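Side-chain contacts in uncharacterized protein (PDB 4OPW), which is of unknown function but is probably a cell-surface adhesin, built as an elongated beta-solenoid that carries a putative auto-transporter adhesin head domain: residues A[133-136]-A[137-141]; A[219-222]-A[223-227]; A[203-206]-A[207-211]. All coordinates share one frame; numbering follows the deposited sequence.

Contact 1 (A[133-136]-A[137-141]); sequences LNVS and GSANM
A139 N gives its hydrogen to S136 O, 3.1 Å away, in a fairly straight bond with an N-H...O angle of 158°. This bond closes a type I' beta turn, with G137 and S138 at its two middle positions, both at positive phi. The methyl group of A139 follows its own backbone N to the same carbonyl, CB lying 3.3 Å from S136 O.

Inside the turn the contact is apolar. V135 has CG1 anti to its backbone N, and that branch is pressed against the backbone of A139, with CG1 3.3 Å from A139 O, a tight fit; A139 CB is a looser neighbour at 4.2 Å from the same V135 CG1. The other branch, CG2, meets the terminal methyl of M141, a selenomethionine, 3.9 Å from its CE. The extended M141 chain sets SE against L133, and the bend at chi3 (-64°) turns CE back toward V135. The selenium lies across the isobutyl group, 3.7 Å from L133 CD2. One bent side chain thus touches two residues, L133 and V135, of the preceding strand.

The polar groups of the turn lie on its outer side and find partners in neighbouring coils: S136 OG bonds to N115 ND2, and S138 OG to S158 OG. Inward, I112 and A114 of the coil before lie against M141, and I161 of the coil after against V135. The two short strand segments run at 150° to each other, yet they belong to different sheets, joined by a tight turn round a shared hydrophobic core, as in a parallel beta-solenoid.

Contact 2 (A[219-222]-A[223-227]); sequences IRYK and GPTAV
A corner of the beta-solenoid near its C-terminal end is lined by the ring of Y221, which reaches from the end of strand 218-221 toward the start of strand 226-232. Its CG sits between the backbone N and the carbonyl carbon (chi1 67°), and from there the ring extends across the inside of the bend. T225 comes at it obliquely, its methyl CG2 3.6 Å from Y221 CD2 and as near to CE2. Further out, V227 points back against the phenol end, its CG2 lying 3.6 Å from Y221 OH. G223 N lies close to the ring plane, at the edge, 4.1 Å from Y221 CD2.

The hydroxyl is tied to the far arm of the bend through one water, which lies 2.8 Å from Y221 OH and donates a hydrogen to T225 O at 2.8 Å. Between the two arms the chain passes a cis peptide bond before P224, which probably helps it change direction from one face of the coil to another. P205 and L209 of the preceding coil also touch the tyrosine side chain, and V237 and E239 of strand 237-239 meet it on the following side, so it packs against the layers before and after as well as against its own loop.

T225 turns its oxygen away from the ring: OG1, anti to the backbone N, donates to A226 O over 3.1 Å. K222, next to the tyrosine, heads away from the bend and makes a cation-pi contact with F184.

Contact 3 (A[203-206]-A[207-211]); sequences IHPT and DNLKA. With EDO (1,2-ethanediol), chain D.
I203 and L209 make the closest hydrophobic contact of this corner, the tip of one meeting a branch of the other: I203 CD1 is 3.5 Å from L209 CD1, the two side chains crossing at about a right angle. I203 reaches so far because CG1 lies between the backbone N and the carbonyl carbon (chi1 59°) and the chain then runs on straight to CD1. Nearer the bend, the ring of P205 covers the base of the leucine, its CG 3.8 Å from L209 CB and 4.2 Å from L209 CD2. L209 is therefore met by the isoleucine at its end and by the proline at its root. V191 of the preceding coil and V227 of the following one touch L209 too, so these buried residues belong to a core shared by successive layers. A separate methyl-over-ring contact lies within segment 203-206, where T206 CG2 sits over one face of the H204 ring, 3.6 Å above its plane and shifted toward the rim.

Polar contacts gather on the outer side, around the bend. T206 OG1 shares a hydrogen bond with O2 of a bound 1,2-ethanediol, 2.7 Å away, probably a molecule of the crystallisation liquor. D207 OD2 comes close to E190 OE2; the two like charges may raise the proton affinity of one of these carboxylates.

Along the backbone, the strand segments 203-205 and 208-211 run at 130° to each other, 7.5 Å apart between axes at their closest, with a corner at T206 and D207. This corner carries the chain from one face to the next, with aliphatic side chains turned inward, as in a parallel beta-solenoid.

Followed from the N terminus, contact 1 comes first, then contact 3, then contact 2; they are in series, and none nests in or crosses another. Contact 1 closes the short turn that leads from strand 130-136 to strand 139-147, whereas contacts 3 and 2 make the return passage, from strands 200-205 and 218-221 to strands 208-214 and 226-232. Contact 1 lies near the middle of the chain, about 23 Å from contact 3 between centres. Contacts 3 and 2 occupy corresponding corners of successive coils, though their loops differ: L209 N probably bonds to A226 O, and H204 ND1 to K222 O, tying one layer to the next.

Contact 1 (A[133-136]-A[137-141])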
loop_
_atom_site.group_PDB
_atom_site.type_symbol
_atom_site.label_atom_id
_atom_site.label_comp_id
_atom_site.label_asym_id
_atom_site.label_seq_id
_atom_site.Cartn_x
_atom_site.Cartn_y
_atom_site.Cartn_z
ATOM N N LEU A 133 -1.094 -7.205 0.450
ATOM C CA LEU A 133 -0.232 -6.085 0.116
ATOM C C LEU A 133 0.728 -6.427 -0.994
ATOM O O LEU A 133 1.404 -7.463 -0.951
ATOM C CB LEU A 133 0.546 -5.657 1.365
ATOM C CG LEU A 133 -0.283 -5.457 2.654
ATOM C CD1 LEU A 133 0.613 -5.109 3.828
ATOM C CD2 LEU A 133 -1.349 -4.377 2.475
ATOM N N ASN A 134 0.766 -5.563 -2.008
ATOM C CA ASN A 134 1.604 -5.757 -3.186
ATOM C C ASN A 134 2.343 -4.496 -3.519
ATOM O O ASN A 134 1.738 -3.418 -3.603
ATOM C CB ASN A 134 0.736 -6.183 -4.383
ATOM C CG ASN A 134 -0.101 -7.408 -4.086
ATOM O OD1 ASN A 134 0.364 -8.522 -4.257
ATOM N ND2 ASN A 134 -1.319 -7.213 -3.542
ATOM N N VAL A 135 3.669 -4.614 -3.681
ATOM C CA VAL A 135 4.500 -3.471 -4.025
ATOM C C VAL A 135 5.302 -3.786 -5.290
ATOM O O VAL A 135 5.778 -4.922 -5.465
ATOM C CB VAL A 135 5.418 -3.084 -2.822
ATOM C CG1 VAL A 135 6.690 -2.360 -3.282
ATOM C CG2 VAL A 135 4.651 -2.230 -1.795
ATOM N N SER A 136 5.486 -2.768 -6.147
ATOM C CA SER A 136 6.374 -2.889 -7.308
ATOM C C SER A 136 6.889 -1.501 -7.675
ATOM O O SER A 136 6.444 -0.517 -7.081
ATOM C CB SER A 136 5.665 -3.555 -8.485
ATOM O OG SER A 136 4.731 -2.688 -9.101
ATOM N N GLY A 137 7.858 -1.440 -8.591
ATOM C CA GLY A 137 8.408 -0.181 -9.103
ATOM C C GLY A 137 8.913 0.768 -8.046
ATOM O O GLY A 137 8.696 1.976 -8.143
ATOM N N SER A 138 9.612 0.223 -7.026
ATOM C CA SER A 138 10.250 0.968 -5.937
ATOM C C SER A 138 9.259 1.735 -5.075
ATOM O O SER A 138 9.666 2.681 -4.382
ATOM C CB SER A 138 11.341 1.912 -6.455
ATOM O OG SER A 138 12.313 1.220 -7.220
ATOM N N ALA A 139 7.980 1.299 -5.054
ATOM C CA ALA A 139 7.007 1.870 -4.140
ATOM C C ALA A 139 7.333 1.411 -2.702
ATOM O O ALA A 139 8.125 0.479 -2.500
ATOM C CB ALA A 139 5.576 1.462 -4.537
ATOM N N ASN A 140 6.790 2.115 -1.703
ATOM C CA ASN A 140 7.047 1.803 -0.299
ATOM C C ASN A 140 5.759 1.787 0.476
ATOM O O ASN A 140 4.875 2.623 0.252
ATOM C CB ASN A 140 8.012 2.831 0.301
ATOM C CG ASN A 140 9.380 2.799 -0.328
ATOM O OD1 ASN A 140 10.159 1.866 -0.120
ATOM N ND2 ASN A 140 9.687 3.766 -1.169
HETATM N N MSE A 141 5.654 0.861 1.419
HETATM C CA MSE A 141 4.468 0.802 2.242
HETATM C C MSE A 141 4.837 0.701 3.712
HETATM O O MSE A 141 5.787 -0.002 4.065
HETATM C CB MSE A 141 3.590 -0.375 1.837
HETATM C CG MSE A 141 2.190 -0.253 2.359
HETATM SE SE MSE A 141 1.282 -1.830 1.692
HETATM C CE MSE A 141 1.301 -1.661 0.027
#

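Contact 2 (A[219-222]-A[223-227])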
loop_
_atom_site.group_PDB
_atom_site.type_symbol
_atom_site.label_atom_id
_atom_site.label_comp_id
_atom_site.label_asym_id
_atom_site.label_seq_id
_atom_site.Cartn_x
_atom_site.Cartn_y
_atom_site.Cartn_z
ATOM N N ILE A 219 16.826 -14.369 4.159
ATOM C CA ILE A 219 15.693 -14.442 5.063
ATOM C C ILE A 219 16.254 -14.416 6.485
ATOM O O ILE A 219 17.110 -15.238 6.831
ATOM C CB ILE A 219 14.807 -15.680 4.809
ATOM C CG1 ILE A 219 14.159 -15.620 3.407
ATOM C CG2 ILE A 219 13.753 -15.841 5.944
ATOM C CD1 ILE A 219 13.455 -16.936 2.973
ATOM N N ARG A 220 15.805 -13.448 7.288
ATOM C CA ARG A 220 16.237 -13.361 8.685
ATOM C C ARG A 220 14.993 -13.472 9.539
ATOM O O ARG A 220 14.016 -12.779 9.275
ATOM C CB ARG A 220 17.050 -12.071 8.950
ATOM C CG ARG A 220 18.407 -12.019 8.224
ATOM C CD ARG A 220 19.374 -13.104 8.683
ATOM N NE ARG A 220 20.632 -13.079 7.932
ATOM C CZ ARG A 220 20.891 -13.807 6.847
ATOM N NH1 ARG A 220 19.966 -14.609 6.340
ATOM N NH2 ARG A 220 22.074 -13.730 6.256
ATOM N N TYR A 221 14.977 -14.404 10.498
ATOM C CA TYR A 221 13.773 -14.596 11.285
ATOM C C TYR A 221 14.019 -14.545 12.781
ATOM O O TYR A 221 15.109 -14.864 13.264
ATOM C CB TYR A 221 13.103 -15.946 10.917
ATOM C CG TYR A 221 13.900 -17.173 11.315
ATOM C CD1 TYR A 221 14.821 -17.747 10.439
ATOM C CD2 TYR A 221 13.724 -17.769 12.559
ATOM C CE1 TYR A 221 15.546 -18.882 10.794
ATOM C CE2 TYR A 221 14.451 -18.895 12.928
ATOM C CZ TYR A 221 15.354 -19.453 12.038
ATOM O OH TYR A 221 16.067 -20.566 12.410
ATOM N N LYS A 222 12.974 -14.174 13.523
ATOM C CA LYS A 222 12.986 -14.230 14.988
ATOM C C LYS A 222 12.043 -15.329 15.373
ATOM O O LYS A 222 10.927 -15.395 14.839
ATOM C CB LYS A 222 12.610 -12.882 15.622
ATOM C CG LYS A 222 13.796 -11.926 15.605
ATOM C CD LYS A 222 13.477 -10.530 16.099
ATOM C CE LYS A 222 14.653 -9.616 15.820
ATOM N NZ LYS A 222 14.432 -8.239 16.317
ATOM N N GLY A 223 12.497 -16.247 16.207
ATOM C CA GLY A 223 11.648 -17.352 16.608
ATOM C C GLY A 223 11.239 -17.268 18.066
ATOM O O GLY A 223 10.953 -16.172 18.564
ATOM N N PRO A 224 11.245 -18.405 18.795
ATOM C CA PRO A 224 11.557 -19.775 18.310
ATOM C C PRO A 224 10.554 -20.279 17.272
ATOM O O PRO A 224 9.354 -20.014 17.384
ATOM C CB PRO A 224 11.455 -20.635 19.582
ATOM C CG PRO A 224 11.519 -19.659 20.745
ATOM C CD PRO A 224 10.893 -18.399 20.230
ATOM N N THR A 225 11.029 -21.017 16.264
ATOM C CA THR A 225 10.175 -21.607 15.216
ATOM C C THR A 225 10.866 -22.775 14.557
ATOM O O THR A 225 12.097 -22.759 14.444
ATOM C CB THR A 225 9.800 -20.541 14.131
ATOM O OG1 THR A 225 8.964 -21.125 13.117
ATOM C CG2 THR A 225 11.001 -19.906 13.471
ATOM N N ALA A 226 10.086 -23.771 14.106
ATOM C CA ALA A 226 10.604 -24.878 13.308
ATOM C C ALA A 226 10.836 -24.337 11.901
ATOM O O ALA A 226 10.097 -23.438 11.458
ATOM C CB ALA A 226 9.626 -26.038 13.289
ATOM N N VAL A 227 11.894 -24.798 11.223
ATOM C CA VAL A 227 12.203 -24.271 9.890
ATOM C C VAL A 227 12.445 -25.416 8.900
ATOM O O VAL A 227 13.239 -26.313 9.182
ATOM C CB VAL A 227 13.442 -23.302 9.932
ATOM C CG1 VAL A 227 13.770 -22.750 8.549
ATOM C CG2 VAL A 227 13.234 -22.145 10.911
HETATM O O HOH W 1 14.837 -22.174 14.351
#

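Contact 3 (A[203-206]-A[207-211])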
loop_
_atom_site.group_PDB
_atom_site.type_symbol
_atom_site.label_atom_id
_atom_site.label_comp_id
_atom_site.label_asym_id
_atom_site.label_seq_id
_atom_site.Cartn_x
_atom_site.Cartn_y
_atom_site.Cartn_z
ATOM N N ILE A 203 11.360 -11.487 9.311
ATOM C CA ILE A 203 10.057 -12.061 9.649
ATOM C C ILE A 203 10.037 -12.640 11.064
ATOM O O ILE A 203 11.099 -12.823 11.671
ATOM C CB ILE A 203 9.673 -13.133 8.578
ATOM C CG1 ILE A 203 10.731 -14.272 8.518
ATOM C CG2 ILE A 203 9.453 -12.472 7.207
ATOM C CD1 ILE A 203 10.406 -15.404 7.539
ATOM N N HIS A 204 8.820 -12.882 11.602
ATOM C CA HIS A 204 8.690 -13.392 12.974
ATOM C C HIS A 204 7.702 -14.584 13.028
ATOM O O HIS A 204 6.584 -14.450 13.535
ATOM C CB HIS A 204 8.297 -12.244 13.933
ATOM C CG HIS A 204 8.125 -12.623 15.373
ATOM N ND1 HIS A 204 8.776 -13.716 15.928
ATOM C CD2 HIS A 204 7.402 -12.014 16.339
ATOM C CE1 HIS A 204 8.385 -13.761 17.192
ATOM N NE2 HIS A 204 7.567 -12.753 17.487
ATOM N N PRO A 205 8.109 -15.759 12.477
ATOM C CA PRO A 205 7.268 -16.972 12.609
ATOM C C PRO A 205 7.291 -17.461 14.058
ATOM O O PRO A 205 8.339 -17.387 14.686
ATOM C CB PRO A 205 7.929 -17.985 11.655
ATOM C CG PRO A 205 9.136 -17.312 11.095
ATOM C CD PRO A 205 9.422 -16.091 11.890
ATOM N N THR A 206 6.148 -17.893 14.616
ATOM C CA THR A 206 6.120 -18.327 16.020
ATOM C C THR A 206 5.855 -19.836 16.153
ATOM O O THR A 206 5.835 -20.354 17.275
ATOM C CB THR A 206 5.133 -17.507 16.852
ATOM O OG1 THR A 206 3.814 -17.734 16.363
ATOM C CG2 THR A 206 5.483 -16.018 16.882
ATOM N N ASP A 207 5.700 -20.559 15.027
ATOM C CA ASP A 207 5.511 -22.005 15.118
ATOM C C ASP A 207 6.241 -22.713 13.978
ATOM O O ASP A 207 7.074 -23.591 14.249
ATOM C CB ASP A 207 4.020 -22.392 15.133
ATOM C CG ASP A 207 3.799 -23.888 15.261
ATOM O OD1 ASP A 207 4.270 -24.474 16.259
ATOM O OD2 ASP A 207 3.218 -24.482 14.332
ATOM N N ASN A 208 5.930 -22.343 12.711
ATOM C CA ASN A 208 6.578 -22.975 11.571
ATOM C C ASN A 208 6.882 -21.989 10.472
ATOM O O ASN A 208 6.089 -21.080 10.204
ATOM C CB ASN A 208 5.737 -24.111 11.006
ATOM C CG ASN A 208 6.549 -25.093 10.206
ATOM O OD1 ASN A 208 7.305 -25.908 10.752
ATOM N ND2 ASN A 208 6.419 -25.034 8.896
ATOM N N LEU A 209 8.024 -22.208 9.828
ATOM C CA LEU A 209 8.484 -21.411 8.708
ATOM C C LEU A 209 8.912 -22.308 7.562
ATOM O O LEU A 209 9.750 -23.187 7.744
ATOM C CB LEU A 209 9.670 -20.504 9.120
ATOM C CG LEU A 209 10.461 -19.840 7.965
ATOM C CD1 LEU A 209 9.598 -18.830 7.192
ATOM C CD2 LEU A 209 11.782 -19.218 8.454
ATOM N N LYS A 210 8.338 -22.057 6.375
ATOM C CA LYS A 210 8.730 -22.727 5.139
ATOM C C LYS A 210 9.464 -21.673 4.313
ATOM O O LYS A 210 8.857 -20.664 3.934
ATOM C CB LYS A 210 7.519 -23.328 4.416
ATOM C CG LYS A 210 6.903 -24.508 5.162
ATOM C CD LYS A 210 5.762 -25.054 4.387
ATOM C CE LYS A 210 5.005 -26.112 5.122
ATOM N NZ LYS A 210 4.099 -26.779 4.179
ATOM N N ALA A 211 10.778 -21.857 4.115
ATOM C CA ALA A 211 11.602 -20.875 3.405
ATOM C C ALA A 211 12.181 -21.412 2.110
ATOM O O ALA A 211 12.729 -22.525 2.074
ATOM C CB ALA A 211 12.729 -20.397 4.316
HETATM C C1 EDO D . 2.896 -15.351 19.624
HETATM O O1 EDO D . 3.559 -14.104 19.531
HETATM C C2 EDO D . 1.725 -15.405 18.624
HETATM O O2 EDO D . 2.163 -15.912 17.370
#